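Local atomic coordinates of type II restriction enzyme NgoMIV (Neisseria gonorrhoeae, PDB entry 1FIU), a protein that recognises the double-stranded DNA sequence 5'-GCCGGC-3' as a magnesium-dependent homotetramer and cuts each strand after the first G. Residues R27-N32 with S57-G62; K45-L50 with V241-L246. All coordinates share one frame; numbering follows the deposited sequence.

Interaction 1: residues R27-N32 with S57-G62; sequences RGVVSN and SERLPG. With nucleotides of chain D.
The guanidinium of R59 has the carbonyl oxygen of S31 over one face, 3.0 Å above its plane and displaced toward the rim. At its edge, in plane, stand OP1 of DG3 of chain D and, near NH1, V29 CG1. The phosphate oxygen is gripped twice: R59 NE reaches OP1 of DG3 of chain D at 2.9 Å (N-H...O 154°) and R59 NH2 reaches the same atom at 3.0 Å, more bent at 143°. With CG anti to the backbone N (chi1 -165°), the chain, extended as far as NE, puts the guanidinium within reach of both residues 29-32 and this phosphate. S31 O lies 3.1 Å from R59 NH2 at too poor an angle for a hydrogen bond; its negative end probably steadies the cation. NH2 also donates to A33 O, which helps fix the rotation of the group. V29 CG1 packs 3.9 Å from R59 NH1, and S31 CB lies 4.2 Å from R59 CG. S31 OG is hydrogen-bonded to I21 O and A23 N. In sequence the loops precede and follow helix 38-50; V29 packs on its F41 and V30 on its A44, and 57-62 leads into helix 62-81, with P61 as N-cap.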
loop_
_atom_site.group_PDB
_atom_site.type_symbol
_atom_site.label_atom_id
_atom_site.label_comp_id
_atom_site.label_asym_id
_atom_site.label_seq_id
_atom_site.Cartn_x
_atom_site.Cartn_y
_atom_site.Cartn_z
ATOM N N ARG I 27 -26.056 -29.407 24.387
ATOM C CA ARG I 27 -25.054 -30.416 24.027
ATOM C C ARG I 27 -23.702 -29.967 24.601
ATOM O O ARG I 27 -22.650 -30.529 24.296
ATOM C CB ARG I 27 -24.960 -30.588 22.511
ATOM C CG ARG I 27 -26.213 -31.170 21.922
ATOM C CD ARG I 27 -26.101 -31.412 20.421
ATOM N NE ARG I 27 -27.423 -31.754 19.904
ATOM C CZ ARG I 27 -27.961 -32.971 19.941
ATOM N NH1 ARG I 27 -27.281 -33.998 20.456
ATOM N NH2 ARG I 27 -29.203 -33.150 19.517
ATOM N N GLY I 28 -23.748 -28.934 25.433
ATOM C CA GLY I 28 -22.550 -28.450 26.087
ATOM C C GLY I 28 -21.649 -27.501 25.312
ATOM O O GLY I 28 -20.574 -27.145 25.797
ATOM N N VAL I 29 -22.079 -27.078 24.126
ATOM C CA VAL I 29 -21.262 -26.171 23.305
ATOM C C VAL I 29 -21.524 -24.701 23.640
ATOM O O VAL I 29 -22.672 -24.247 23.585
ATOM C CB VAL I 29 -21.564 -26.336 21.801
ATOM C CG1 VAL I 29 -20.565 -25.505 20.991
ATOM C CG2 VAL I 29 -21.495 -27.822 21.385
ATOM N N VAL I 30 -20.469 -23.966 23.987
ATOM C CA VAL I 30 -20.615 -22.544 24.303
ATOM C C VAL I 30 -20.770 -21.799 22.975
ATOM O O VAL I 30 -20.149 -22.158 21.970
ATOM C CB VAL I 30 -19.423 -22.064 25.145
ATOM C CG1 VAL I 30 -19.489 -20.549 25.376
ATOM C CG2 VAL I 30 -19.481 -22.789 26.489
ATOM N N SER I 31 -21.620 -20.775 22.972
ATOM C CA SER I 31 -21.981 -20.059 21.757
ATOM C C SER I 31 -20.932 -19.317 20.941
ATOM O O SER I 31 -21.241 -18.861 19.838
ATOM C CB SER I 31 -23.147 -19.117 22.038
ATOM O OG SER I 31 -22.756 -18.170 22.996
ATOM N N ASN I 32 -19.716 -19.164 21.459
ATOM C CA ASN I 32 -18.692 -18.534 20.628
ATOM C C ASN I 32 -17.659 -19.596 20.224
ATOM O O ASN I 32 -16.626 -19.287 19.628
ATOM C CB ASN I 32 -18.029 -17.326 21.333
ATOM C CG ASN I 32 -17.339 -17.696 22.607
ATOM O OD1 ASN I 32 -17.728 -18.653 23.285
ATOM N ND2 ASN I 32 -16.304 -16.936 22.966
ATOM N N SER I 57 -29.180 -22.432 26.525
ATOM C CA SER I 57 -30.102 -22.024 25.481
ATOM C C SER I 57 -29.479 -22.341 24.128
ATOM O O SER I 57 -28.263 -22.538 24.020
ATOM C CB SER I 57 -30.403 -20.527 25.586
ATOM O OG SER I 57 -29.232 -19.774 25.344
ATOM N N GLU I 58 -30.320 -22.420 23.103
ATOM C CA GLU I 58 -29.834 -22.706 21.767
ATOM C C GLU I 58 -29.001 -21.533 21.274
ATOM O O GLU I 58 -29.258 -20.378 21.634
ATOM C CB GLU I 58 -31.001 -22.954 20.804
ATOM C CG GLU I 58 -31.582 -24.370 20.899
ATOM C CD GLU I 58 -30.600 -25.455 20.441
ATOM O OE1 GLU I 58 -30.324 -25.540 19.223
ATOM O OE2 GLU I 58 -30.101 -26.221 21.294
ATOM N N ARG I 59 -27.975 -21.854 20.491
ATOM C CA ARG I 59 -27.078 -20.863 19.903
ATOM C C ARG I 59 -27.935 -19.891 19.079
ATOM O O ARG I 59 -28.784 -20.301 18.293
ATOM C CB ARG I 59 -26.070 -21.578 18.991
ATOM C CG ARG I 59 -24.865 -20.769 18.595
ATOM C CD ARG I 59 -24.059 -21.551 17.557
ATOM N NE ARG I 59 -22.744 -20.970 17.358
ATOM C CZ ARG I 59 -21.616 -21.472 17.846
ATOM N NH1 ARG I 59 -21.622 -22.591 18.571
ATOM N NH2 ARG I 59 -20.474 -20.838 17.616
ATOM N N LEU I 60 -27.715 -18.596 19.263
ATOM C CA LEU I 60 -28.496 -17.633 18.496
ATOM C C LEU I 60 -28.021 -17.606 17.054
ATOM O O LEU I 60 -26.891 -17.984 16.745
ATOM C CB LEU I 60 -28.326 -16.216 19.070
ATOM C CG LEU I 60 -28.667 -15.986 20.536
ATOM C CD1 LEU I 60 -28.530 -14.486 20.869
ATOM C CD2 LEU I 60 -30.068 -16.469 20.793
ATOM N N PRO I 61 -28.896 -17.179 16.143
ATOM C CA PRO I 61 -28.529 -17.084 14.731
ATOM C C PRO I 61 -27.335 -16.135 14.668
ATOM O O PRO I 61 -27.278 -15.151 15.425
ATOM C CB PRO I 61 -29.757 -16.444 14.093
ATOM C CG PRO I 61 -30.876 -16.942 14.949
ATOM C CD PRO I 61 -30.314 -16.834 16.354
ATOM N N GLY I 62 -26.376 -16.425 13.784
ATOM C CA GLY I 62 -25.204 -15.560 13.666
ATOM C C GLY I 62 -25.504 -14.092 13.401
ATOM O O GLY I 62 -24.756 -13.225 13.825
ATOM P P DG D 3 -20.983 -18.156 14.848
ATOM O OP1 DG D 3 -21.751 -18.626 16.018
ATOM O OP2 DG D 3 -19.515 -18.442 14.777
ATOM O "O5'" DG D 3 -21.609 -18.747 13.518
ATOM C "C5'" DG D 3 -22.998 -19.033 13.400
ATOM C "C4'" DG D 3 -23.185 -20.451 12.907
ATOM O "O4'" DG D 3 -22.700 -20.578 11.554
ATOM C "C3'" DG D 3 -22.436 -21.505 13.715
ATOM O "O3'" DG D 3 -23.267 -22.664 13.814
ATOM C "C2'" DG D 3 -21.145 -21.715 12.938
ATOM C "C1'" DG D 3 -21.517 -21.371 11.501
ATOM N N9 DG D 3 -20.490 -20.584 10.820
ATOM C C8 DG D 3 -19.603 -19.702 11.394
ATOM N N7 DG D 3 -18.787 -19.152 10.528
ATOM C C5 DG D 3 -19.169 -19.694 9.308
ATOM C C6 DG D 3 -18.661 -19.470 7.999
ATOM O O6 DG D 3 -17.768 -18.697 7.645
ATOM N N1 DG D 3 -19.320 -20.250 7.050
ATOM C C2 DG D 3 -20.372 -21.115 7.328
ATOM N N2 DG D 3 -20.895 -21.783 6.286
ATOM N N3 DG D 3 -20.866 -21.306 8.535
ATOM C C4 DG D 3 -20.216 -20.583 9.473
ATOM P P DC D 2 -19.904 -11.293 13.047
ATOM O OP1 DC D 2 -19.742 -10.897 14.453
ATOM O OP2 DC D 2 -18.747 -11.211 12.110
ATOM O "O5'" DC D 2 -20.395 -12.806 12.998
ATOM C "C5'" DC D 2 -21.539 -13.189 13.742
ATOM C "C4'" DC D 2 -21.854 -14.652 13.526
ATOM O "O4'" DC D 2 -22.209 -14.896 12.150
ATOM C "C3'" DC D 2 -20.745 -15.645 13.891
ATOM O "O3'" DC D 2 -21.353 -16.582 14.819
ATOM C "C2'" DC D 2 -20.261 -16.164 12.539
ATOM C "C1'" DC D 2 -21.458 -15.986 11.619
ATOM N N1 DC D 2 -21.112 -15.649 10.228
ATOM C C2 DC D 2 -21.447 -16.547 9.193
ATOM O O2 DC D 2 -22.113 -17.589 9.482
ATOM N N3 DC D 2 -21.056 -16.267 7.914
ATOM C C4 DC D 2 -20.381 -15.123 7.648
ATOM N N4 DC D 2 -19.991 -14.888 6.369
ATOM C C5 DC D 2 -20.081 -14.177 8.668
ATOM C C6 DC D 2 -20.453 -14.474 9.941
#

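Interaction 2: residues K45-L50 with V241-L246; sequences KGIADL and VYHFAL
I47 meets A245 and F244 through CG2, which its first torsion (chi1 -71° for CG1) sets anti to the backbone N, while CG1 lies anti to the carbonyl carbon. The extended second torsion (177°) then carries CD1 on to H243, so each branch of the isoleucine has its own target. CG2 lies 4.0 Å from A245 CB and equally 4.0 Å from F244 CZ, touching the phenyl ring obliquely near its far end. CD1 comes within 4.3 Å of H243 CE1, again at a slant to the ring. On the other segment the chain turns back on itself after strand 240-243: A245 CB sits 3.7 Å above the plane of the F244 ring, over its centre, so methyl, ring and I47 CG2 touch pairwise. The edge of the H243 imidazole faces the backbone of A245 and L246, with ND1 3.0 Å from A245 N. Within 45-50, I47 is the side chain that packs on the turn joining strand 240-243 to helix 246-256, where A245 is the N-cap; L50 touches helix 246-256 itself, and F12 and L16 of helix 4-18 also touch F244. The contact rests largely on apolar carbons of I47, F244 and A245, with H243 CE1 alongside. With NE2 of the buried imidazole hydrogen-bonded to E222 O and no hydrogen bond joining the segments, van der Waals fit, not directional bonding, sets their packing.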
loop_
_atom_site.group_PDB
_atom_site.type_symbol
_atom_site.label_atom_id
_atom_site.label_comp_id
_atom_site.label_asym_id
_atom_site.label_seq_id
_atom_site.Cartn_x
_atom_site.Cartn_y
_atom_site.Cartn_z
ATOM N N LYS I 45 -15.520 -22.931 26.823
ATOM C CA LYS I 45 -16.190 -23.399 28.030
ATOM C C LYS I 45 -15.498 -22.840 29.268
ATOM O O LYS I 45 -16.162 -22.393 30.213
ATOM C CB LYS I 45 -16.140 -24.919 28.078
ATOM C CG LYS I 45 -17.048 -25.524 29.113
ATOM C CD LYS I 45 -18.379 -25.842 28.479
ATOM C CE LYS I 45 -19.102 -26.927 29.252
ATOM N NZ LYS I 45 -20.288 -27.385 28.496
ATOM N N GLY I 46 -14.165 -22.894 29.264
ATOM C CA GLY I 46 -13.410 -22.367 30.387
ATOM C C GLY I 46 -13.677 -20.874 30.571
ATOM O O GLY I 46 -13.864 -20.385 31.693
ATOM N N ILE I 47 -13.695 -20.135 29.466
ATOM C CA ILE I 47 -13.938 -18.703 29.565
ATOM C C ILE I 47 -15.337 -18.415 30.117
ATOM O O ILE I 47 -15.498 -17.594 31.028
ATOM C CB ILE I 47 -13.777 -18.017 28.181
ATOM C CG1 ILE I 47 -12.304 -17.996 27.782
ATOM C CG2 ILE I 47 -14.329 -16.597 28.237
ATOM C CD1 ILE I 47 -12.060 -17.406 26.376
ATOM N N ALA I 48 -16.343 -19.112 29.586
ATOM C CA ALA I 48 -17.715 -18.905 30.043
ATOM C C ALA I 48 -17.826 -19.236 31.534
ATOM O O ALA I 48 -18.554 -18.574 32.271
ATOM C CB ALA I 48 -18.676 -19.758 29.229
ATOM N N ASP I 49 -17.098 -20.251 31.996
ATOM C CA ASP I 49 -17.154 -20.589 33.426
ATOM C C ASP I 49 -16.572 -19.432 34.244
ATOM O O ASP I 49 -17.123 -19.029 35.268
ATOM C CB ASP I 49 -16.364 -21.870 33.729
ATOM C CG ASP I 49 -16.452 -22.272 35.201
ATOM O OD1 ASP I 49 -17.564 -22.635 35.654
ATOM O OD2 ASP I 49 -15.418 -22.209 35.911
ATOM N N LEU I 50 -15.455 -18.889 33.778
ATOM C CA LEU I 50 -14.825 -17.783 34.467
ATOM C C LEU I 50 -15.695 -16.529 34.435
ATOM O O LEU I 50 -15.510 -15.616 35.245
ATOM C CB LEU I 50 -13.457 -17.508 33.851
ATOM C CG LEU I 50 -12.426 -18.578 34.226
ATOM C CD1 LEU I 50 -11.117 -18.253 33.524
ATOM C CD2 LEU I 50 -12.239 -18.628 35.749
ATOM N N VAL I 241 -5.822 -5.403 18.060
ATOM C CA VAL I 241 -7.037 -6.197 18.237
ATOM C C VAL I 241 -7.313 -6.285 19.734
ATOM O O VAL I 241 -6.384 -6.340 20.548
ATOM C CB VAL I 241 -6.855 -7.614 17.626
ATOM C CG1 VAL I 241 -8.048 -8.525 17.949
ATOM C CG2 VAL I 241 -6.737 -7.494 16.118
ATOM N N TYR I 242 -8.585 -6.283 20.107
ATOM C CA TYR I 242 -8.967 -6.334 21.515
ATOM C C TYR I 242 -9.890 -7.523 21.749
ATOM O O TYR I 242 -10.865 -7.685 21.032
ATOM C CB TYR I 242 -9.683 -5.035 21.901
ATOM C CG TYR I 242 -8.766 -3.837 21.754
ATOM C CD1 TYR I 242 -8.481 -3.301 20.493
ATOM C CD2 TYR I 242 -8.148 -3.274 22.875
ATOM C CE1 TYR I 242 -7.583 -2.214 20.349
ATOM C CE2 TYR I 242 -7.252 -2.190 22.742
ATOM C CZ TYR I 242 -6.977 -1.671 21.470
ATOM O OH TYR I 242 -6.080 -0.629 21.353
ATOM N N HIS I 243 -9.557 -8.352 22.745
ATOM C CA HIS I 243 -10.331 -9.550 23.046
ATOM C C HIS I 243 -11.372 -9.255 24.126
ATOM O O HIS I 243 -11.077 -8.563 25.115
ATOM C CB HIS I 243 -9.388 -10.681 23.526
ATOM C CG HIS I 243 -10.033 -12.038 23.532
ATOM N ND1 HIS I 243 -10.615 -12.587 24.656
ATOM C CD2 HIS I 243 -10.259 -12.914 22.525
ATOM C CE1 HIS I 243 -11.179 -13.744 24.337
ATOM N NE2 HIS I 243 -10.977 -13.967 23.049
ATOM N N PHE I 244 -12.571 -9.809 23.950
ATOM C CA PHE I 244 -13.656 -9.569 24.891
ATOM C C PHE I 244 -13.426 -10.105 26.301
ATOM O O PHE I 244 -14.082 -9.661 27.247
ATOM C CB PHE I 244 -14.990 -10.113 24.333
ATOM C CG PHE I 244 -15.326 -11.522 24.772
ATOM C CD1 PHE I 244 -16.503 -11.772 25.475
ATOM C CD2 PHE I 244 -14.491 -12.604 24.447
ATOM C CE1 PHE I 244 -16.858 -13.077 25.837
ATOM C CE2 PHE I 244 -14.847 -13.915 24.812
ATOM C CZ PHE I 244 -16.027 -14.142 25.501
ATOM N N ALA I 245 -12.476 -11.028 26.449
ATOM C CA ALA I 245 -12.204 -11.608 27.770
ATOM C C ALA I 245 -10.775 -12.122 27.795
ATOM O O ALA I 245 -10.510 -13.312 27.977
ATOM C CB ALA I 245 -13.197 -12.750 28.036
ATOM N N LEU I 246 -9.836 -11.205 27.659
ATOM C CA LEU I 246 -8.448 -11.601 27.578
ATOM C C LEU I 246 -7.879 -12.321 28.797
ATOM O O LEU I 246 -7.158 -13.308 28.636
ATOM C CB LEU I 246 -7.570 -10.380 27.264
ATOM C CG LEU I 246 -6.158 -10.774 26.797
ATOM C CD1 LEU I 246 -6.159 -11.125 25.309
ATOM C CD2 LEU I 246 -5.202 -9.643 27.054
#

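How the interactions relate
Interactions 1 and 2 lie on the same side of the chain's centre, their centres about 15 Å apart. Helix 38-50 carries 45-50 of interaction 2 and links the two loops of interaction 1 along the chain. Residues 27-32 pack on that helix and touch interaction 2: K45 NZ lies 2.7 Å from G28 O, probably a hydrogen bond, V30 CG2 packs 3.7 Å from K45 CA, and N32 ND2 is 3.8 Å from F244 CZ. Interaction 1 touches the DNA backbone directly, away from the annotated metal-binding residues. Interaction 2 stays about 11 Å from the nucleic acid at the nearest atoms; the F244 side chain is about 9 Å from that of C186, a magnesium ligand, and about 13 Å from a magnesium ion.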